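Local coordinates for protein sensor histidine kinase (PDB 3CIT) that probably acts as a phosphorelay sensor kinase of a two-component system, of which this chain is the GAF domain, a likely sensory module, at residues Leu37-Leu51 with Thr62-Leu75. Sequence-based numbering, arbitrary orientation.
Sequences LQRACAFVAMDHGLL and TTARHGSKERLSTL. With SO4 (sulfate ion), chain C.
The imidazole of His48 is gripped at both ring nitrogens: NE2 shares a hydrogen bond with Ser68 OG (2.8 Å), either being the possible donor, while ND1 donates to Asp47 OD1 (2.9 Å). The ring holds that oxygen in its own plane, yet the carboxylate is met from above, 73° out of its plane; Asp47 OD2 is hydrogen-bonded to Ser120 OG. Leu72 CG lies at the ring's edge, Arg71 CB approaches it obliquely, and the arginine's far end goes on to the carbonyl of His95. On the other side of the sheet, the His66 ring has water 1 at its edge, in plane, joining ND1 to Gln38 NE2, whereas Cys41 approaches obliquely, CB 3.7 Å from His66 CD2. With CG anti to the backbone N (chi1 175°), this imidazole reaches across to helix 37-43.

Between the two rings runs the hairpin of strands 48-53 and 61-66, at one margin of the antiparallel GAF sheet, order 2-1-5-4-3, with 61-66 outermost within the chain. Gly49 N donates to His66 O (2.9 Å) and His66 N returns a bond to Gly49 O (2.8 Å); Leu50 and Arg65 follow as a non-hydrogen-bonded pair.

The helix packs against this hairpin through Leu37, whose CD2 rests 3.5 Å from Arg65 C and also touches Ala64 CB. Across the sheet, Leu50 CD2 lies 4.1 Å from Leu75 CD1 and also meets Leu72 CD2, the leucines running alongside in opposite senses, tucking the short helix 69-72 and the turn after it against the strand, with Leu96 adjoining Leu75.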
loop_
_atom_site.group_PDB
_atom_site.type_symbol
_atom_site.label_atom_id
_atom_site.label_comp_id
_atom_site.label_asym_id
_atom_site.label_seq_id
_atom_site.Cartn_x
_atom_site.Cartn_y
_atom_site.Cartn_z
ATOM N N LEU A 37 2.971 17.555 10.887
ATOM C CA LEU A 37 3.069 16.791 12.127
ATOM C C LEU A 37 1.923 17.123 13.099
ATOM O O LEU A 37 1.253 16.210 13.619
ATOM C CB LEU A 37 4.436 17.019 12.775
ATOM C CG LEU A 37 4.727 16.244 14.023
ATOM C CD1 LEU A 37 4.685 14.748 13.798
ATOM C CD2 LEU A 37 6.106 16.736 14.515
ATOM N N GLN A 38 1.663 18.407 13.311
ATOM C CA GLN A 38 0.611 18.832 14.216
ATOM C C GLN A 38 -0.751 18.313 13.781
ATOM O O GLN A 38 -1.537 17.779 14.600
ATOM C CB GLN A 38 0.574 20.364 14.324
ATOM C CG GLN A 38 1.788 20.903 15.073
ATOM C CD GLN A 38 1.785 22.416 15.226
ATOM O OE1 GLN A 38 1.043 23.131 14.537
ATOM N NE2 GLN A 38 2.644 22.907 16.097
ATOM N N ARG A 39 -1.052 18.465 12.498
ATOM C CA ARG A 39 -2.355 18.005 11.988
ATOM C C ARG A 39 -2.521 16.490 12.041
ATOM O O ARG A 39 -3.614 15.998 12.339
ATOM C CB ARG A 39 -2.572 18.511 10.567
ATOM C CG ARG A 39 -2.816 19.998 10.574
ATOM C CD ARG A 39 -3.327 20.496 9.286
ATOM N NE ARG A 39 -3.495 21.931 9.311
ATOM C CZ ARG A 39 -4.009 22.619 8.309
ATOM N NH1 ARG A 39 -4.425 21.992 7.210
ATOM N NH2 ARG A 39 -4.143 23.926 8.424
ATOM N N ALA A 40 -1.442 15.757 11.734
ATOM C CA ALA A 40 -1.452 14.313 11.778
ATOM C C ALA A 40 -1.676 13.835 13.212
ATOM O O ALA A 40 -2.542 13.001 13.454
ATOM C CB ALA A 40 -0.122 13.718 11.167
ATOM N N CYS A 41 -0.927 14.373 14.171
ATOM C CA CYS A 41 -1.150 14.030 15.575
ATOM C C CYS A 41 -2.592 14.298 16.027
ATOM O O CYS A 41 -3.208 13.426 16.642
ATOM C CB CYS A 41 -0.137 14.741 16.490
ATOM S SG CYS A 41 1.541 14.127 16.298
ATOM N N ALA A 42 -3.133 15.466 15.704
ATOM C CA ALA A 42 -4.478 15.833 16.100
ATOM C C ALA A 42 -5.511 14.907 15.482
ATOM O O ALA A 42 -6.489 14.519 16.141
ATOM C CB ALA A 42 -4.794 17.328 15.730
ATOM N N PHE A 43 -5.274 14.545 14.226
ATOM C CA PHE A 43 -6.247 13.793 13.425
ATOM C C PHE A 43 -6.581 12.452 14.062
ATOM O O PHE A 43 -7.722 12.030 14.057
ATOM C CB PHE A 43 -5.769 13.600 11.987
ATOM C CG PHE A 43 -6.871 13.139 11.065
ATOM C CD1 PHE A 43 -7.896 14.003 10.709
ATOM C CD2 PHE A 43 -6.909 11.842 10.588
ATOM C CE1 PHE A 43 -8.951 13.567 9.871
ATOM C CE2 PHE A 43 -7.973 11.426 9.743
ATOM C CZ PHE A 43 -8.967 12.284 9.415
ATOM N N VAL A 44 -5.581 11.820 14.662
ATOM C CA VAL A 44 -5.758 10.506 15.289
ATOM C C VAL A 44 -5.597 10.539 16.814
ATOM O O VAL A 44 -5.453 9.491 17.440
ATOM C CB VAL A 44 -4.841 9.420 14.642
ATOM C CG1 VAL A 44 -5.329 9.052 13.212
ATOM C CG2 VAL A 44 -3.364 9.832 14.688
ATOM N N ALA A 45 -5.635 11.739 17.382
ATOM C CA ALA A 45 -5.593 11.966 18.814
ATOM C C ALA A 45 -4.359 11.286 19.431
ATOM O O ALA A 45 -4.455 10.644 20.467
ATOM C CB ALA A 45 -6.898 11.445 19.458
HETATM N N MSE A 46 -3.213 11.423 18.779
HETATM C CA MSE A 46 -1.947 10.918 19.332
HETATM C C MSE A 46 -1.131 12.112 19.830
HETATM O O MSE A 46 -0.949 13.078 19.099
HETATM C CB MSE A 46 -1.227 10.065 18.272
HETATM C CG MSE A 46 -2.074 8.796 17.961
HETATM SE SE MSE A 46 -1.261 7.517 16.733
HETATM C CE MSE A 46 0.232 6.834 17.787
ATOM N N ASP A 47 -0.684 12.041 21.082
ATOM C CA ASP A 47 -0.184 13.219 21.791
ATOM C C ASP A 47 1.278 13.570 21.593
ATOM O O ASP A 47 1.716 14.587 22.116
ATOM C CB ASP A 47 -0.568 13.213 23.290
ATOM C CG ASP A 47 -0.002 12.052 24.079
ATOM O OD1 ASP A 47 0.743 11.181 23.550
ATOM O OD2 ASP A 47 -0.282 12.015 25.308
ATOM N N HIS A 48 2.016 12.760 20.821
ATOM C CA HIS A 48 3.427 13.027 20.512
ATOM C C HIS A 48 3.710 12.709 19.057
ATOM O O HIS A 48 3.021 11.892 18.441
ATOM C CB HIS A 48 4.366 12.161 21.368
ATOM C CG HIS A 48 4.410 12.539 22.813
ATOM N ND1 HIS A 48 3.423 12.188 23.705
ATOM C CD2 HIS A 48 5.338 13.221 23.528
ATOM C CE1 HIS A 48 3.723 12.672 24.901
ATOM N NE2 HIS A 48 4.870 13.322 24.817
ATOM N N GLY A 49 4.755 13.326 18.524
ATOM C CA GLY A 49 5.202 12.981 17.203
ATOM C C GLY A 49 6.511 13.620 16.871
ATOM O O GLY A 49 6.948 14.598 17.504
ATOM N N LEU A 50 7.181 13.041 15.902
ATOM C CA LEU A 50 8.321 13.697 15.326
ATOM C C LEU A 50 8.435 13.360 13.840
ATOM O O LEU A 50 7.765 12.457 13.325
ATOM C CB LEU A 50 9.584 13.370 16.142
ATOM C CG LEU A 50 9.994 11.938 16.363
ATOM C CD1 LEU A 50 10.543 11.374 15.089
ATOM C CD2 LEU A 50 11.038 11.823 17.498
ATOM N N LEU A 51 9.276 14.124 13.168
ATOM C CA LEU A 51 9.658 13.859 11.799
ATOM C C LEU A 51 11.166 13.597 11.746
ATOM O O LEU A 51 11.971 14.362 12.293
ATOM C CB LEU A 51 9.285 15.047 10.921
ATOM C CG LEU A 51 9.572 14.891 9.441
ATOM C CD1 LEU A 51 8.718 13.714 8.798
ATOM C CD2 LEU A 51 9.288 16.217 8.738
ATOM N N THR A 62 16.198 14.898 13.384
ATOM C CA THR A 62 14.827 15.133 13.828
ATOM C C THR A 62 14.466 16.547 13.398
ATOM O O THR A 62 15.049 17.510 13.871
ATOM C CB THR A 62 14.734 14.968 15.360
ATOM O OG1 THR A 62 15.076 13.620 15.698
ATOM C CG2 THR A 62 13.344 15.314 15.885
ATOM N N THR A 63 13.547 16.682 12.455
ATOM C CA THR A 63 13.290 17.963 11.834
ATOM C C THR A 63 12.038 18.684 12.319
ATOM O O THR A 63 11.798 19.843 11.945
ATOM C CB THR A 63 13.233 17.830 10.300
ATOM O OG1 THR A 63 12.156 16.980 9.938
ATOM C CG2 THR A 63 14.576 17.319 9.718
ATOM N N ALA A 64 11.222 18.007 13.117
ATOM C CA ALA A 64 10.016 18.576 13.728
ATOM C C ALA A 64 9.627 17.697 14.909
ATOM O O ALA A 64 9.934 16.507 14.919
ATOM C CB ALA A 64 8.877 18.661 12.743
ATOM N N ARG A 65 9.014 18.305 15.920
ATOM C CA ARG A 65 8.575 17.584 17.118
ATOM C C ARG A 65 7.246 18.129 17.554
ATOM O O ARG A 65 6.958 19.310 17.367
ATOM C CB ARG A 65 9.550 17.792 18.279
ATOM C CG ARG A 65 10.877 17.102 18.154
ATOM C CD ARG A 65 11.767 17.612 19.275
ATOM N NE ARG A 65 13.114 17.071 19.209
ATOM C CZ ARG A 65 14.137 17.609 18.542
ATOM N NH1 ARG A 65 14.002 18.724 17.840
ATOM N NH2 ARG A 65 15.332 17.005 18.584
ATOM N N HIS A 66 6.475 17.279 18.189
ATOM C CA HIS A 66 5.216 17.644 18.767
ATOM C C HIS A 66 5.065 16.881 20.064
ATOM O O HIS A 66 5.314 15.679 20.101
ATOM C CB HIS A 66 4.066 17.288 17.821
ATOM C CG HIS A 66 2.723 17.542 18.417
ATOM N ND1 HIS A 66 2.208 18.809 18.561
ATOM C CD2 HIS A 66 1.827 16.702 18.983
ATOM C CE1 HIS A 66 1.032 18.735 19.155
ATOM N NE2 HIS A 66 0.783 17.469 19.436
ATOM N N GLY A 67 4.736 17.571 21.152
ATOM C CA GLY A 67 4.637 16.911 22.452
ATOM C C GLY A 67 5.953 16.948 23.210
ATOM O O GLY A 67 6.933 17.529 22.752
ATOM N N SER A 68 5.990 16.333 24.376
ATOM C CA SER A 68 7.135 16.519 25.249
ATOM C C SER A 68 8.402 15.962 24.625
ATOM O O SER A 68 8.455 14.805 24.225
ATOM C CB SER A 68 6.897 15.920 26.640
ATOM O OG SER A 68 6.717 14.532 26.600
ATOM N N LYS A 69 9.437 16.800 24.598
ATOM C CA LYS A 69 10.725 16.400 24.068
ATOM C C LYS A 69 11.327 15.266 24.907
ATOM O O LYS A 69 12.026 14.407 24.366
ATOM C CB LYS A 69 11.668 17.605 23.991
ATOM C CG LYS A 69 11.233 18.646 22.954
ATOM C CD LYS A 69 12.110 19.910 22.978
ATOM C CE LYS A 69 11.809 20.829 21.788
ATOM N NZ LYS A 69 10.422 20.640 21.209
ATOM N N GLU A 70 11.014 15.257 26.200
ATOM C CA GLU A 70 11.463 14.226 27.137
ATOM C C GLU A 70 10.999 12.848 26.658
ATOM O O GLU A 70 11.813 11.934 26.484
ATOM C CB GLU A 70 10.972 14.570 28.570
ATOM C CG GLU A 70 10.899 13.406 29.577
ATOM C CD GLU A 70 10.834 13.806 31.051
ATOM O OE1 GLU A 70 10.529 15.000 31.383
ATOM O OE2 GLU A 70 11.101 12.918 31.888
ATOM N N ARG A 71 9.701 12.685 26.414
ATOM C CA ARG A 71 9.189 11.386 25.986
ATOM C C ARG A 71 9.635 11.090 24.564
ATOM O O ARG A 71 10.000 9.938 24.242
ATOM C CB ARG A 71 7.652 11.266 26.149
ATOM C CG ARG A 71 7.213 11.293 27.624
ATOM C CD ARG A 71 5.784 10.735 27.854
ATOM N NE ARG A 71 5.576 10.637 29.319
ATOM C CZ ARG A 71 4.943 9.646 29.950
ATOM N NH1 ARG A 71 4.431 8.633 29.280
ATOM N NH2 ARG A 71 4.829 9.683 31.283
ATOM N N LEU A 72 9.674 12.114 23.715
ATOM C CA LEU A 72 10.130 11.904 22.328
ATOM C C LEU A 72 11.557 11.317 22.288
ATOM O O LEU A 72 11.829 10.477 21.425
ATOM C CB LEU A 72 10.083 13.212 21.530
ATOM C CG LEU A 72 8.668 13.678 21.141
ATOM C CD1 LEU A 72 8.764 15.058 20.504
ATOM C CD2 LEU A 72 8.006 12.649 20.256
ATOM N N SER A 73 12.409 11.705 23.245
ATOM C CA SER A 73 13.822 11.255 23.277
ATOM C C SER A 73 13.952 9.742 23.425
ATOM O O SER A 73 15.001 9.163 23.101
ATOM C CB SER A 73 14.610 11.959 24.370
ATOM O OG SER A 73 14.298 11.473 25.642
ATOM N N THR A 74 12.915 9.110 23.964
ATOM C CA THR A 74 12.922 7.671 24.226
ATOM C C THR A 74 12.748 6.836 22.971
ATOM O O THR A 74 13.004 5.647 22.988
ATOM C CB THR A 74 11.825 7.263 25.239
ATOM O OG1 THR A 74 10.516 7.447 24.675
ATOM C CG2 THR A 74 12.007 8.062 26.564
ATOM N N LEU A 75 12.301 7.445 21.894
ATOM C CA LEU A 75 12.149 6.740 20.626
ATOM C C LEU A 75 13.489 6.561 19.914
ATOM O O LEU A 75 14.319 7.479 19.842
ATOM C CB LEU A 75 11.217 7.504 19.721
ATOM C CG LEU A 75 9.787 7.710 20.196
ATOM C CD1 LEU A 75 9.090 8.604 19.194
ATOM C CD2 LEU A 75 9.071 6.372 20.360
HETATM S S SO4 C . -4.107 24.526 12.240
HETATM O O1 SO4 C . -3.784 25.416 11.129
HETATM O O2 SO4 C . -4.006 23.129 11.839
HETATM O O3 SO4 C . -3.173 24.770 13.335
HETATM O O4 SO4 C . -5.471 24.803 12.689
HETATM O O HOH W 1 3.621 21.011 17.643
#